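Long-range contacts in response regulator receiver protein (PDB 2ZAY), which is probably a two-component signalling protein, of which this chain is the CheY-like response regulator receiver domain: residues Ala44-His52 / Leu70-Thr80; Pro53-Asn61 / Ile83-Arg91. All blocks are in the same frame, centred on the assembly; numbering follows the deposited sequence.

Contact 1 of 2, residues Ala44-His52 / Leu70-Thr80; sequences AVPVAVKTH and LFNSLKKNPQT
Val-45 and Leu-70 pass one another pointing opposite ways, and where they pass, CG2 of Val-45 and CD1 of Leu-70 are only 3.4 Å apart, tighter than ordinary van der Waals contact. Leu-70 reaches across because its CG stands anti to the backbone N (chi1 177°), which also sets both of its methyls against the CB of Ala-44. The same Val-45 methyl leans on the CB of Ser-73, whose OG turns back to its own helix and bonds to Asp-69 O. One turn further along, CB of Ala-48 meets CD2 of Leu-74 at 3.9 Å. Thr-80 then crosses Val-49 at about a right angle, CG2 to CG2 at 4.0 Å. The threonine is fixed from its polar end: OG1 donates to Leu-74 O over 2.8 Å, in the carbonyl plane and on a lone pair, leaving CG2 to face the valine. Asn-77 also crosses Val-49 squarely, with ND2 3.6 Å from the valine CG2, while its OD1 accepts from Gln-79 N in an Asx turn. At the far end the ring of His-52 and the amide of Gln-79 stand almost perpendicular (86°), OE1 lying 3.5 Å from CE1 at a slant to the ring. Water 1, in plane at the ring edge, ties ND1 of His-52 to the backbone O of Gln-79, 2.7 Å from the latter. The axes of 44-51 and 70-75 are inclined at 41°; their helices, 41-51 and 67-75, are neighbours on one face of the receiver sheet, with Ala-48 resting on Met-12. No direct hydrogen bond joins the two segments: methyl contacts hold the helices together, and water makes the polar link at the His-52 end.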
loop_
_atom_site.group_PDB
_atom_site.type_symbol
_atom_site.label_atom_id
_atom_site.label_comp_id
_atom_site.label_asym_id
_atom_site.label_seq_id
_atom_site.Cartn_x
_atom_site.Cartn_y
_atom_site.Cartn_z
ATOM N N ALA A 44 -4.180 9.484 -5.035
ATOM C CA ALA A 44 -3.034 8.580 -4.946
ATOM C C ALA A 44 -2.161 8.478 -6.194
ATOM O O ALA A 44 -0.935 8.519 -6.094
ATOM C CB ALA A 44 -3.507 7.181 -4.532
ATOM N N VAL A 45 -2.775 8.333 -7.365
ATOM C CA VAL A 45 -2.000 8.199 -8.600
ATOM C C VAL A 45 -1.097 9.397 -8.908
ATOM O O VAL A 45 0.115 9.243 -9.064
ATOM C CB VAL A 45 -2.919 7.915 -9.815
ATOM C CG1 VAL A 45 -2.086 7.826 -11.082
ATOM C CG2 VAL A 45 -3.684 6.608 -9.594
ATOM N N PRO A 46 -1.672 10.604 -9.017
ATOM C CA PRO A 46 -0.831 11.774 -9.307
ATOM C C PRO A 46 0.219 11.983 -8.211
ATOM O O PRO A 46 1.355 12.374 -8.485
ATOM C CB PRO A 46 -1.841 12.922 -9.361
ATOM C CG PRO A 46 -3.104 12.230 -9.834
ATOM C CD PRO A 46 -3.098 10.974 -8.999
ATOM N N VAL A 47 -0.171 11.740 -6.965
ATOM C CA VAL A 47 0.761 11.895 -5.851
ATOM C C VAL A 47 1.911 10.897 -5.995
ATOM O O VAL A 47 3.070 11.243 -5.775
ATOM C CB VAL A 47 0.066 11.680 -4.491
ATOM C CG1 VAL A 47 1.101 11.652 -3.369
ATOM C CG2 VAL A 47 -0.927 12.808 -4.232
ATOM N N ALA A 48 1.597 9.663 -6.376
ATOM C CA ALA A 48 2.646 8.657 -6.536
ATOM C C ALA A 48 3.623 9.062 -7.629
ATOM O O ALA A 48 4.836 8.948 -7.469
ATOM C CB ALA A 48 2.032 7.302 -6.865
ATOM N N VAL A 49 3.086 9.543 -8.745
ATOM C CA VAL A 49 3.915 9.950 -9.870
ATOM C C VAL A 49 4.886 11.070 -9.508
ATOM O O VAL A 49 6.013 11.089 -9.996
ATOM C CB VAL A 49 3.030 10.383 -11.073
ATOM C CG1 VAL A 49 3.883 11.022 -12.161
ATOM C CG2 VAL A 49 2.303 9.156 -11.633
ATOM N N LYS A 50 4.478 11.988 -8.638
ATOM C CA LYS A 50 5.370 13.082 -8.277
ATOM C C LYS A 50 6.201 12.885 -7.014
ATOM O O LYS A 50 7.212 13.560 -6.840
ATOM C CB LYS A 50 4.594 14.403 -8.183
ATOM C CG LYS A 50 3.480 14.434 -7.165
ATOM C CD LYS A 50 2.649 15.704 -7.347
ATOM C CE LYS A 50 1.510 15.790 -6.347
ATOM N NZ LYS A 50 0.733 17.052 -6.534
ATOM N N THR A 51 5.799 11.965 -6.141
ATOM C CA THR A 51 6.553 11.736 -4.911
ATOM C C THR A 51 7.419 10.487 -4.978
ATOM O O THR A 51 8.269 10.270 -4.118
ATOM C CB THR A 51 5.631 11.624 -3.677
ATOM O OG1 THR A 51 4.900 10.395 -3.735
ATOM C CG2 THR A 51 4.652 12.797 -3.629
ATOM N N HIS A 52 7.186 9.649 -5.986
ATOM C CA HIS A 52 7.992 8.445 -6.171
ATOM C C HIS A 52 8.201 7.615 -4.899
ATOM O O HIS A 52 9.343 7.384 -4.479
ATOM C CB HIS A 52 9.363 8.848 -6.727
ATOM C CG HIS A 52 9.286 9.775 -7.898
ATOM N ND1 HIS A 52 9.021 9.338 -9.178
ATOM C CD2 HIS A 52 9.385 11.122 -7.974
ATOM C CE1 HIS A 52 8.958 10.378 -9.992
ATOM N NE2 HIS A 52 9.174 11.472 -9.285
ATOM N N LEU A 70 -6.271 0.987 -8.693
ATOM C CA LEU A 70 -5.086 1.795 -8.430
ATOM C C LEU A 70 -3.860 1.041 -8.936
ATOM O O LEU A 70 -2.999 1.617 -9.598
ATOM C CB LEU A 70 -4.938 2.065 -6.926
ATOM C CG LEU A 70 -3.686 2.842 -6.488
ATOM C CD1 LEU A 70 -3.616 4.156 -7.246
ATOM C CD2 LEU A 70 -3.723 3.098 -4.981
ATOM N N PHE A 71 -3.785 -0.249 -8.615
ATOM C CA PHE A 71 -2.662 -1.066 -9.058
ATOM C C PHE A 71 -2.516 -0.968 -10.581
ATOM O O PHE A 71 -1.419 -0.742 -11.098
ATOM C CB PHE A 71 -2.889 -2.525 -8.673
ATOM C CG PHE A 71 -1.735 -3.430 -9.018
ATOM C CD1 PHE A 71 -0.675 -3.592 -8.135
ATOM C CD2 PHE A 71 -1.709 -4.115 -10.229
ATOM C CE1 PHE A 71 0.400 -4.431 -8.448
ATOM C CE2 PHE A 71 -0.649 -4.951 -10.559
ATOM C CZ PHE A 71 0.414 -5.114 -9.665
ATOM N N ASN A 72 -3.626 -1.140 -11.296
ATOM C CA ASN A 72 -3.591 -1.079 -12.758
ATOM C C ASN A 72 -3.197 0.304 -13.273
ATOM O O ASN A 72 -2.453 0.412 -14.250
ATOM C CB ASN A 72 -4.949 -1.469 -13.360
ATOM C CG ASN A 72 -5.293 -2.936 -13.140
ATOM O OD1 ASN A 72 -4.407 -3.791 -13.079
ATOM N ND2 ASN A 72 -6.585 -3.234 -13.043
ATOM N N SER A 73 -3.696 1.354 -12.626
ATOM C CA SER A 73 -3.366 2.715 -13.049
ATOM C C SER A 73 -1.876 3.003 -12.877
ATOM O O SER A 73 -1.263 3.674 -13.704
ATOM C CB SER A 73 -4.190 3.731 -12.256
ATOM O OG SER A 73 -5.564 3.584 -12.554
ATOM N N LEU A 74 -1.295 2.495 -11.795
ATOM C CA LEU A 74 0.127 2.692 -11.534
ATOM C C LEU A 74 0.971 1.994 -12.600
ATOM O O LEU A 74 2.072 2.439 -12.931
ATOM C CB LEU A 74 0.477 2.138 -10.151
ATOM C CG LEU A 74 -0.148 2.934 -8.998
ATOM C CD1 LEU A 74 -0.039 2.162 -7.692
ATOM C CD2 LEU A 74 0.555 4.292 -8.893
ATOM N N LYS A 75 0.448 0.898 -13.137
ATOM C CA LYS A 75 1.165 0.139 -14.158
ATOM C C LYS A 75 1.205 0.874 -15.490
ATOM O O LYS A 75 1.998 0.537 -16.366
ATOM C CB LYS A 75 0.516 -1.237 -14.347
ATOM C CG LYS A 75 0.872 -2.254 -13.277
ATOM C CD LYS A 75 2.312 -2.711 -13.430
ATOM C CE LYS A 75 2.725 -3.720 -12.350
ATOM N NZ LYS A 75 2.919 -3.100 -11.004
ATOM N N LYS A 76 0.367 1.892 -15.637
ATOM C CA LYS A 76 0.308 2.645 -16.884
ATOM C C LYS A 76 1.352 3.754 -17.024
ATOM O O LYS A 76 1.559 4.285 -18.116
ATOM C CB LYS A 76 -1.093 3.230 -17.064
ATOM C CG LYS A 76 -2.182 2.174 -17.234
ATOM C CD LYS A 76 -3.544 2.811 -17.486
ATOM C CE LYS A 76 -3.538 3.649 -18.763
ATOM N NZ LYS A 76 -4.851 4.315 -19.000
ATOM N N ASN A 77 2.013 4.100 -15.928
ATOM C CA ASN A 77 3.024 5.153 -15.964
ATOM C C ASN A 77 4.400 4.546 -15.679
ATOM O O ASN A 77 4.607 3.909 -14.643
ATOM C CB ASN A 77 2.691 6.217 -14.913
ATOM C CG ASN A 77 3.511 7.475 -15.075
ATOM O OD1 ASN A 77 4.740 7.427 -15.157
ATOM N ND2 ASN A 77 2.834 8.616 -15.114
ATOM N N PRO A 78 5.360 4.729 -16.603
ATOM C CA PRO A 78 6.713 4.189 -16.432
ATOM C C PRO A 78 7.373 4.604 -15.118
ATOM O O PRO A 78 8.223 3.893 -14.598
ATOM C CB PRO A 78 7.459 4.735 -17.651
ATOM C CG PRO A 78 6.381 4.767 -18.703
ATOM C CD PRO A 78 5.212 5.358 -17.929
ATOM N N GLN A 79 6.980 5.751 -14.578
ATOM C CA GLN A 79 7.567 6.216 -13.323
ATOM C C GLN A 79 7.149 5.355 -12.138
ATOM O O GLN A 79 7.930 5.148 -11.212
ATOM C CB GLN A 79 7.163 7.665 -13.042
ATOM C CG GLN A 79 7.731 8.684 -14.010
ATOM C CD GLN A 79 9.246 8.684 -14.029
ATOM O OE1 GLN A 79 9.896 8.796 -12.981
ATOM N NE2 GLN A 79 9.823 8.562 -15.218
ATOM N N THR A 80 5.928 4.834 -12.183
ATOM C CA THR A 80 5.393 4.044 -11.074
ATOM C C THR A 80 5.121 2.562 -11.333
ATOM O O THR A 80 4.782 1.823 -10.403
ATOM C CB THR A 80 4.076 4.671 -10.601
ATOM O OG1 THR A 80 3.143 4.693 -11.696
ATOM C CG2 THR A 80 4.318 6.102 -10.124
HETATM O O HOH W 1 8.934 6.689 -9.183
#

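Contact 2 of 2, residues Pro53-Asn61 / Ile83-Arg91; sequences PHLIITEAN and IPVIALSGR
Ile-56 is gripped by two backbone bonds, its N donating to Pro-84 O (2.9 Å) and its O accepting from Ile-86 N, in the ladder that joins two parallel strands of a beta-alpha-beta crossover, 55-59 and 85-89. The alternation runs on through Thr-58 and Leu-88 to Ala-60 N, which bonds to Leu-88 O. On one face CG2 of Ile-57 sits against both methyls of Leu-88, the nearer, CD2, at 3.6 Å. Leu-55 holds CG anti to the backbone N (chi1 -177°), which carries its methyls over to Pro-84 and Ile-86, CD2 lying 4.0 Å from CD1 of Ile-86. With an alanine in place of Leu-55, Pro-84 is likely to lose cover, and CD1 of Ile-86 the leucine methyls it rests on. Val-125 and Leu-126 of helix 115-129 cover Leu-55, and strand 9-14 bonds along the other edge of 55-59. Glu-59, where receivers usually carry the phospho-accepting aspartate, bonds through OE2 to Thr-16. Glu-96 takes a bond from Asn-61 ND2 at OE1 and bonds to Ser-89 OG through OE2. Asn-61 CG lies over one face of the Arg-91 guanidinium, with ND2 3.4 Å from the arginine CD.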
loop_
_atom_site.group_PDB
_atom_site.type_symbol
_atom_site.label_atom_id
_atom_site.label_comp_id
_atom_site.label_asym_id
_atom_site.label_seq_id
_atom_site.Cartn_x
_atom_site.Cartn_y
_atom_site.Cartn_z
ATOM N N PRO A 53 7.113 7.149 -4.266
ATOM C CA PRO A 53 7.300 6.346 -3.052
ATOM C C PRO A 53 8.091 5.078 -3.385
ATOM O O PRO A 53 8.026 4.592 -4.516
ATOM C CB PRO A 53 5.870 6.029 -2.625
ATOM C CG PRO A 53 5.128 5.986 -3.950
ATOM C CD PRO A 53 5.690 7.206 -4.648
ATOM N N HIS A 54 8.833 4.549 -2.414
ATOM C CA HIS A 54 9.600 3.324 -2.643
ATOM C C HIS A 54 8.664 2.122 -2.616
ATOM O O HIS A 54 8.946 1.076 -3.202
ATOM C CB HIS A 54 10.673 3.130 -1.569
ATOM C CG HIS A 54 11.779 4.136 -1.621
ATOM N ND1 HIS A 54 11.757 5.304 -0.890
ATOM C CD2 HIS A 54 12.938 4.151 -2.322
ATOM C CE1 HIS A 54 12.856 5.995 -1.136
ATOM N NE2 HIS A 54 13.590 5.318 -2.003
ATOM N N LEU A 55 7.550 2.276 -1.912
ATOM C CA LEU A 55 6.574 1.200 -1.799
ATOM C C LEU A 55 5.202 1.803 -1.534
ATOM O O LEU A 55 5.089 2.848 -0.897
ATOM C CB LEU A 55 6.980 0.241 -0.675
ATOM C CG LEU A 55 6.083 -0.985 -0.496
ATOM C CD1 LEU A 55 6.899 -2.151 0.044
ATOM C CD2 LEU A 55 4.947 -0.637 0.436
ATOM N N ILE A 56 4.162 1.136 -2.021
ATOM C CA ILE A 56 2.802 1.630 -1.858
ATOM C C ILE A 56 1.951 0.607 -1.137
ATOM O O ILE A 56 2.044 -0.594 -1.400
ATOM C CB ILE A 56 2.178 1.949 -3.243
ATOM C CG1 ILE A 56 2.981 3.071 -3.914
ATOM C CG2 ILE A 56 0.705 2.334 -3.092
ATOM C CD1 ILE A 56 2.626 3.306 -5.363
ATOM N N ILE A 57 1.139 1.083 -0.201
ATOM C CA ILE A 57 0.252 0.207 0.555
ATOM C C ILE A 57 -1.153 0.738 0.289
ATOM O O ILE A 57 -1.436 1.907 0.552
ATOM C CB ILE A 57 0.528 0.298 2.068
ATOM C CG1 ILE A 57 1.959 -0.140 2.373
ATOM C CG2 ILE A 57 -0.474 -0.556 2.829
ATOM C CD1 ILE A 57 2.381 0.131 3.821
ATOM N N THR A 58 -2.034 -0.102 -0.234
ATOM C CA THR A 58 -3.382 0.369 -0.513
ATOM C C THR A 58 -4.470 -0.557 -0.011
ATOM O O THR A 58 -4.301 -1.775 0.026
ATOM C CB THR A 58 -3.612 0.570 -2.028
ATOM O OG1 THR A 58 -4.940 1.057 -2.239
ATOM C CG2 THR A 58 -3.446 -0.753 -2.789
ATOM N N GLU A 59 -5.587 0.038 0.394
ATOM C CA GLU A 59 -6.736 -0.730 0.837
ATOM C C GLU A 59 -7.188 -1.447 -0.436
ATOM O O GLU A 59 -7.157 -0.859 -1.516
ATOM C CB GLU A 59 -7.835 0.219 1.322
ATOM C CG GLU A 59 -9.057 -0.468 1.898
ATOM C CD GLU A 59 -10.067 0.529 2.448
ATOM O OE1 GLU A 59 -11.023 0.102 3.133
ATOM O OE2 GLU A 59 -9.903 1.739 2.188
ATOM N N ALA A 60 -7.599 -2.705 -0.318
ATOM C CA ALA A 60 -8.030 -3.463 -1.486
ATOM C C ALA A 60 -9.408 -3.052 -1.981
ATOM O O ALA A 60 -9.599 -2.772 -3.163
ATOM C CB ALA A 60 -8.020 -4.948 -1.169
ATOM N N ASN A 61 -10.372 -3.010 -1.073
ATOM C CA ASN A 61 -11.731 -2.654 -1.448
ATOM C C ASN A 61 -12.110 -1.230 -1.061
ATOM O O ASN A 61 -12.440 -0.960 0.090
ATOM C CB ASN A 61 -12.697 -3.653 -0.811
ATOM C CG ASN A 61 -12.321 -5.092 -1.123
ATOM O OD1 ASN A 61 -12.449 -5.545 -2.260
ATOM N ND2 ASN A 61 -11.834 -5.811 -0.116
ATOM N N ILE A 83 7.002 0.117 -8.955
ATOM C CA ILE A 83 6.953 0.306 -7.499
ATOM C C ILE A 83 6.151 -0.839 -6.890
ATOM O O ILE A 83 5.056 -1.143 -7.355
ATOM C CB ILE A 83 6.271 1.628 -7.119
ATOM C CG1 ILE A 83 7.094 2.813 -7.639
ATOM C CG2 ILE A 83 6.102 1.697 -5.602
ATOM C CD1 ILE A 83 6.400 4.176 -7.454
ATOM N N PRO A 84 6.683 -1.492 -5.845
ATOM C CA PRO A 84 5.920 -2.598 -5.251
ATOM C C PRO A 84 4.667 -2.115 -4.533
ATOM O O PRO A 84 4.659 -1.040 -3.934
ATOM C CB PRO A 84 6.927 -3.251 -4.302
ATOM C CG PRO A 84 7.812 -2.095 -3.892
ATOM C CD PRO A 84 8.007 -1.358 -5.206
ATOM N N VAL A 85 3.609 -2.916 -4.600
ATOM C CA VAL A 85 2.344 -2.548 -3.961
ATOM C C VAL A 85 1.857 -3.653 -3.030
ATOM O O VAL A 85 1.758 -4.818 -3.426
ATOM C CB VAL A 85 1.241 -2.261 -5.023
ATOM C CG1 VAL A 85 -0.014 -1.699 -4.338
ATOM C CG2 VAL A 85 1.762 -1.265 -6.066
ATOM N N ILE A 86 1.570 -3.280 -1.786
ATOM C CA ILE A 86 1.065 -4.221 -0.786
ATOM C C ILE A 86 -0.423 -3.947 -0.612
ATOM O O ILE A 86 -0.829 -2.788 -0.510
ATOM C CB ILE A 86 1.740 -4.018 0.597
ATOM C CG1 ILE A 86 3.204 -4.474 0.552
ATOM C CG2 ILE A 86 0.968 -4.804 1.679
ATOM C CD1 ILE A 86 3.921 -4.278 1.873
ATOM N N ALA A 87 -1.237 -4.998 -0.594
ATOM C CA ALA A 87 -2.668 -4.824 -0.399
ATOM C C ALA A 87 -3.048 -5.054 1.056
ATOM O O ALA A 87 -2.538 -5.964 1.707
ATOM C CB ALA A 87 -3.456 -5.785 -1.294
ATOM N N LEU A 88 -3.949 -4.213 1.549
ATOM C CA LEU A 88 -4.459 -4.298 2.907
ATOM C C LEU A 88 -5.954 -4.557 2.737
ATOM O O LEU A 88 -6.632 -3.827 2.025
ATOM C CB LEU A 88 -4.232 -2.971 3.633
ATOM C CG LEU A 88 -3.222 -2.932 4.780
ATOM C CD1 LEU A 88 -1.925 -3.619 4.393
ATOM C CD2 LEU A 88 -2.989 -1.476 5.173
ATOM N N SER A 89 -6.480 -5.597 3.369
ATOM C CA SER A 89 -7.898 -5.862 3.197
ATOM C C SER A 89 -8.620 -6.263 4.462
ATOM O O SER A 89 -8.114 -7.052 5.265
ATOM C CB SER A 89 -8.111 -6.940 2.133
ATOM O OG SER A 89 -9.489 -7.254 2.016
ATOM N N GLY A 90 -9.812 -5.703 4.625
ATOM C CA GLY A 90 -10.628 -6.010 5.781
ATOM C C GLY A 90 -11.479 -7.245 5.547
ATOM O O GLY A 90 -12.239 -7.649 6.426
ATOM N N ARG A 91 -11.368 -7.838 4.362
ATOM C CA ARG A 91 -12.125 -9.046 4.034
ATOM C C ARG A 91 -11.177 -10.229 4.128
ATOM O O ARG A 91 -11.385 -11.156 4.910
ATOM C CB ARG A 91 -12.711 -8.940 2.624
ATOM C CG ARG A 91 -13.608 -7.737 2.467
ATOM C CD ARG A 91 -14.343 -7.723 1.141
ATOM N NE ARG A 91 -15.329 -6.645 1.126
ATOM C CZ ARG A 91 -16.216 -6.445 0.158
ATOM N NH1 ARG A 91 -16.249 -7.254 -0.894
ATOM N NH2 ARG A 91 -17.075 -5.438 0.250
HETATM O O HOH W 2 -10.601 -3.737 2.127
#

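How the contacts relate
Contact 2 is the buried middle of the domain, and contact 1 is a partly buried layer on one face of the same sheet. They share the 55-59, 67-75, 85-89 unit: contact 2 pairs its strands, while contact 1 sets its helix against helix 41-51, which precedes strand 55-59 in the chain. The two meet directly, with CD1 of Leu-74 3.7 Å from CD1 of Ile-56 and Phe-71 packed on Val-85. Their chemistry follows their place. Between the strands a regular backbone ladder does the joining, with mostly apolar side chains on both faces; between the helices the joining falls to side chains, shading into amide, imidazole and water toward solvent.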